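Local coordinates for protein alpha-11 giardin (Giardia intestinalis, PDB 2II2) that binds calcium and, like other annexins, probably phosphatidylserine-containing membranes in a calcium-dependent manner, and may take part in parasite attachment and cytoskeletal remodelling, at residues Y6-I16 with L25-E36. Sequence-based numbering, arbitrary orientation.
Sequences YGDAIPEVKAI and LVTFTSRWSAEE
Glu-12 and Arg-31 meet in a salt bridge across a helical hairpin of the annexin fold, in which the parts 9-16 and 25-29 of helices 9-18 and 22-29 run nearly antiparallel (156°). The bridge is two-pronged: Arg-31 NH1 donates to the syn side of Glu-12 OE1 at 2.8 Å, and Arg-31 NH2 to Glu-12 OE2, where 2.4 Å is so short that the exact length is doubtful. The extended chain of Glu-12, CG anti to the backbone N (chi1 -180°), sets OE1 at the edge of the Phe-28 ring, near its plane; Phe-28 CD1 lies against one guanidinium face. Phe-28 is a knob among Ala-9, Glu-12, Val-13 and Ile-16, with Val-13 CB over one ring face in a CH-pi contact 3.7 Å from the centroid. Ile-16 CG2 packs on Leu-25 CB; the Leu-25 side chain also nears Ile-60, a calcium-binding residue, though no calcium is bound here. Leu-25 O accepts from both N and OG1 of Thr-29, and OG1 in turn bonds Trp-73. Tyr-6 and Trp-32 slide past each other in opposite directions, ring planes oblique; the tyrosine hydroxyl hydrogen-bonds to Glu-39. Ser-33 and Glu-36 close a capping box: Glu-36 N donates to Ser-33 OG, and Ser-33 N to Glu-36 OE1 at 2.9 Å.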
loop_
_atom_site.group_PDB
_atom_site.type_symbol
_atom_site.label_atom_id
_atom_site.label_comp_id
_atom_site.label_asym_id
_atom_site.label_seq_id
_atom_site.Cartn_x
_atom_site.Cartn_y
_atom_site.Cartn_z
ATOM N N TYR A 6 -10.204 9.416 -27.629
ATOM C CA TYR A 6 -9.239 10.224 -26.851
ATOM C C TYR A 6 -9.001 11.611 -27.456
ATOM O O TYR A 6 -8.479 12.504 -26.774
ATOM C CB TYR A 6 -7.917 9.462 -26.715
ATOM C CG TYR A 6 -8.040 8.101 -26.079
ATOM C CD1 TYR A 6 -7.680 6.961 -26.785
ATOM C CD2 TYR A 6 -8.493 7.954 -24.763
ATOM C CE1 TYR A 6 -7.787 5.687 -26.212
ATOM C CE2 TYR A 6 -8.606 6.684 -24.179
ATOM C CZ TYR A 6 -8.247 5.563 -24.905
ATOM O OH TYR A 6 -8.348 4.310 -24.343
ATOM N N GLY A 7 -9.386 11.792 -28.722
ATOM C CA GLY A 7 -9.142 13.041 -29.426
ATOM C C GLY A 7 -9.736 14.267 -28.773
ATOM O O GLY A 7 -9.113 15.317 -28.793
ATOM N N ASP A 8 -10.949 14.145 -28.231
ATOM C CA ASP A 8 -11.565 15.259 -27.513
ATOM C C ASP A 8 -11.070 15.334 -26.080
ATOM O O ASP A 8 -10.934 16.411 -25.505
ATOM C CB ASP A 8 -13.084 15.167 -27.532
ATOM C CG ASP A 8 -13.645 15.239 -28.933
ATOM O OD1 ASP A 8 -13.169 16.086 -29.725
ATOM O OD2 ASP A 8 -14.546 14.426 -29.244
ATOM N N ALA A 9 -10.800 14.174 -25.501
ATOM C CA ALA A 9 -10.392 14.124 -24.114
ATOM C C ALA A 9 -9.019 14.738 -23.850
ATOM O O ALA A 9 -8.804 15.285 -22.783
ATOM C CB ALA A 9 -10.434 12.705 -23.641
ATOM N N ILE A 10 -8.110 14.682 -24.824
ATOM C CA ILE A 10 -6.770 15.249 -24.649
ATOM C C ILE A 10 -6.795 16.764 -24.422
ATOM O O ILE A 10 -6.280 17.233 -23.408
ATOM C CB ILE A 10 -5.853 14.825 -25.812
ATOM C CG1 ILE A 10 -5.476 13.355 -25.628
ATOM C CG2 ILE A 10 -4.602 15.646 -25.882
ATOM C CD1 ILE A 10 -4.962 12.692 -26.853
ATOM N N PRO A 11 -7.406 17.530 -25.348
ATOM C CA PRO A 11 -7.512 18.965 -25.057
ATOM C C PRO A 11 -8.344 19.270 -23.801
ATOM O O PRO A 11 -8.089 20.250 -23.098
ATOM C CB PRO A 11 -8.161 19.547 -26.337
ATOM C CG PRO A 11 -8.672 18.416 -27.077
ATOM C CD PRO A 11 -7.930 17.187 -26.684
ATOM N N GLU A 12 -9.352 18.442 -23.544
ATOM C CA GLU A 12 -10.198 18.608 -22.356
ATOM C C GLU A 12 -9.364 18.568 -21.075
ATOM O O GLU A 12 -9.448 19.479 -20.230
ATOM C CB GLU A 12 -11.282 17.526 -22.330
ATOM C CG GLU A 12 -12.232 17.604 -21.140
ATOM C CD GLU A 12 -13.223 16.463 -21.090
ATOM O OE1 GLU A 12 -13.075 15.459 -21.820
ATOM O OE2 GLU A 12 -14.165 16.571 -20.277
ATOM N N VAL A 13 -8.554 17.529 -20.933
ATOM C CA VAL A 13 -7.757 17.427 -19.722
ATOM C C VAL A 13 -6.576 18.410 -19.685
ATOM O O VAL A 13 -6.180 18.854 -18.618
ATOM C CB VAL A 13 -7.289 15.984 -19.410
ATOM C CG1 VAL A 13 -6.225 15.485 -20.422
ATOM C CG2 VAL A 13 -6.784 15.865 -17.981
ATOM N N LYS A 14 -6.044 18.770 -20.858
ATOM C CA LYS A 14 -4.976 19.760 -20.874
ATOM C C LYS A 14 -5.511 21.062 -20.285
ATOM O O LYS A 14 -4.850 21.719 -19.470
ATOM C CB LYS A 14 -4.432 19.949 -22.293
ATOM C CG LYS A 14 -3.241 20.876 -22.370
ATOM C CD LYS A 14 -2.647 20.853 -23.772
ATOM C CE LYS A 14 -1.356 21.635 -23.908
ATOM N NZ LYS A 14 -1.594 23.114 -23.908
ATOM N N ALA A 15 -6.744 21.415 -20.671
ATOM C CA ALA A 15 -7.356 22.632 -20.162
ATOM C C ALA A 15 -7.665 22.559 -18.658
ATOM O O ALA A 15 -7.505 23.555 -17.926
ATOM C CB ALA A 15 -8.610 22.965 -20.950
ATOM N N ILE A 16 -8.154 21.403 -18.208
ATOM C CA ILE A 16 -8.397 21.187 -16.772
ATOM C C ILE A 16 -7.107 21.412 -15.976
ATOM O O ILE A 16 -7.103 22.087 -14.941
ATOM C CB ILE A 16 -8.924 19.761 -16.538
ATOM C CG1 ILE A 16 -10.379 19.646 -16.998
ATOM C CG2 ILE A 16 -8.831 19.361 -15.077
ATOM C CD1 ILE A 16 -10.904 18.222 -17.049
ATOM N N LEU A 25 -10.644 17.552 -12.444
ATOM C CA LEU A 25 -9.708 16.475 -12.711
ATOM C C LEU A 25 -10.208 15.162 -12.127
ATOM O O LEU A 25 -10.015 14.092 -12.722
ATOM C CB LEU A 25 -8.309 16.830 -12.226
ATOM C CG LEU A 25 -7.218 15.792 -12.481
ATOM C CD1 LEU A 25 -7.047 15.536 -13.978
ATOM C CD2 LEU A 25 -5.909 16.197 -11.848
ATOM N N VAL A 26 -10.846 15.245 -10.967
ATOM C CA VAL A 26 -11.421 14.033 -10.364
ATOM C C VAL A 26 -12.489 13.404 -11.259
ATOM O O VAL A 26 -12.451 12.207 -11.544
ATOM C CB VAL A 26 -12.002 14.322 -8.974
ATOM C CG1 VAL A 26 -12.740 13.145 -8.385
ATOM C CG2 VAL A 26 -10.898 14.753 -8.003
ATOM N N THR A 27 -13.438 14.216 -11.697
ATOM C CA THR A 27 -14.515 13.683 -12.520
ATOM C C THR A 27 -13.998 13.197 -13.877
ATOM O O THR A 27 -14.466 12.179 -14.402
ATOM C CB THR A 27 -15.654 14.697 -12.662
ATOM O OG1 THR A 27 -15.174 15.867 -13.312
ATOM C CG2 THR A 27 -16.181 15.066 -11.306
ATOM N N PHE A 28 -13.041 13.923 -14.454
ATOM C CA PHE A 28 -12.419 13.468 -15.694
ATOM C C PHE A 28 -11.774 12.082 -15.542
ATOM O O PHE A 28 -11.935 11.177 -16.377
ATOM C CB PHE A 28 -11.389 14.490 -16.195
ATOM C CG PHE A 28 -10.678 14.046 -17.444
ATOM C CD1 PHE A 28 -11.213 14.314 -18.708
ATOM C CD2 PHE A 28 -9.502 13.333 -17.368
ATOM C CE1 PHE A 28 -10.559 13.890 -19.855
ATOM C CE2 PHE A 28 -8.853 12.880 -18.499
ATOM C CZ PHE A 28 -9.390 13.165 -19.747
ATOM N N THR A 29 -11.024 11.926 -14.451
ATOM C CA THR A 29 -10.288 10.697 -14.207
ATOM C C THR A 29 -11.233 9.513 -14.054
ATOM O O THR A 29 -10.893 8.406 -14.446
ATOM C CB THR A 29 -9.361 10.860 -13.008
ATOM O OG1 THR A 29 -8.418 11.897 -13.303
ATOM C CG2 THR A 29 -8.593 9.583 -12.703
ATOM N N SER A 30 -12.425 9.771 -13.514
ATOM C CA SER A 30 -13.398 8.710 -13.242
ATOM C C SER A 30 -13.863 7.966 -14.503
ATOM O O SER A 30 -14.420 6.850 -14.421
ATOM C CB SER A 30 -14.625 9.296 -12.527
ATOM O OG SER A 30 -15.509 9.914 -13.459
ATOM N N ARG A 31 -13.636 8.547 -15.679
ATOM C CA ARG A 31 -14.182 7.998 -16.909
ATOM C C ARG A 31 -13.470 6.778 -17.431
ATOM O O ARG A 31 -14.041 6.065 -18.251
ATOM C CB ARG A 31 -14.137 9.061 -18.011
ATOM C CG ARG A 31 -14.976 10.251 -17.753
ATOM C CD ARG A 31 -15.018 11.082 -19.003
ATOM N NE ARG A 31 -15.117 12.472 -18.625
ATOM C CZ ARG A 31 -14.705 13.468 -19.383
ATOM N NH1 ARG A 31 -14.174 13.213 -20.582
ATOM N NH2 ARG A 31 -14.835 14.707 -18.936
ATOM N N TRP A 32 -12.247 6.538 -16.963
ATOM C CA TRP A 32 -11.318 5.657 -17.667
ATOM C C TRP A 32 -10.911 4.395 -16.914
ATOM O O TRP A 32 -10.572 4.452 -15.736
ATOM C CB TRP A 32 -10.053 6.444 -18.027
ATOM C CG TRP A 32 -10.348 7.804 -18.589
ATOM C CD1 TRP A 32 -10.280 9.004 -17.930
ATOM C CD2 TRP A 32 -10.786 8.111 -19.924
ATOM N NE1 TRP A 32 -10.648 10.028 -18.765
ATOM C CE2 TRP A 32 -10.966 9.510 -19.994
ATOM C CE3 TRP A 32 -11.067 7.336 -21.063
ATOM C CZ2 TRP A 32 -11.388 10.152 -21.163
ATOM C CZ3 TRP A 32 -11.472 7.985 -22.234
ATOM C CH2 TRP A 32 -11.627 9.372 -22.273
ATOM N N SER A 33 -10.891 3.263 -17.625
ATOM C CA SER A 33 -10.313 2.029 -17.083
ATOM C C SER A 33 -8.778 2.134 -16.988
ATOM O O SER A 33 -8.184 3.067 -17.550
ATOM C CB SER A 33 -10.680 0.860 -17.974
ATOM O OG SER A 33 -9.997 0.976 -19.202
ATOM N N ALA A 34 -8.127 1.179 -16.312
ATOM C CA ALA A 34 -6.663 1.151 -16.281
ATOM C C ALA A 34 -6.081 1.100 -17.698
ATOM O O ALA A 34 -5.163 1.857 -18.020
ATOM C CB ALA A 34 -6.161 -0.005 -15.452
ATOM N N GLU A 35 -6.660 0.269 -18.561
ATOM C CA GLU A 35 -6.163 0.121 -19.923
ATOM C C GLU A 35 -6.306 1.455 -20.665
ATOM O O GLU A 35 -5.404 1.857 -21.419
ATOM C CB GLU A 35 -6.944 -0.971 -20.633
ATOM C CG GLU A 35 -6.511 -1.212 -22.054
ATOM C CD GLU A 35 -7.399 -2.224 -22.730
ATOM O OE1 GLU A 35 -7.625 -3.295 -22.122
ATOM O OE2 GLU A 35 -7.878 -1.945 -23.857
ATOM N N GLU A 36 -7.456 2.110 -20.486
ATOM C CA GLU A 36 -7.714 3.403 -21.118
ATOM C C GLU A 36 -6.804 4.504 -20.584
ATOM O O GLU A 36 -6.380 5.371 -21.357
ATOM C CB GLU A 36 -9.190 3.800 -20.977
ATOM C CG GLU A 36 -10.141 2.905 -21.774
ATOM C CD GLU A 36 -11.592 3.092 -21.398
ATOM O OE1 GLU A 36 -11.886 3.549 -20.287
ATOM O OE2 GLU A 36 -12.470 2.729 -22.217
#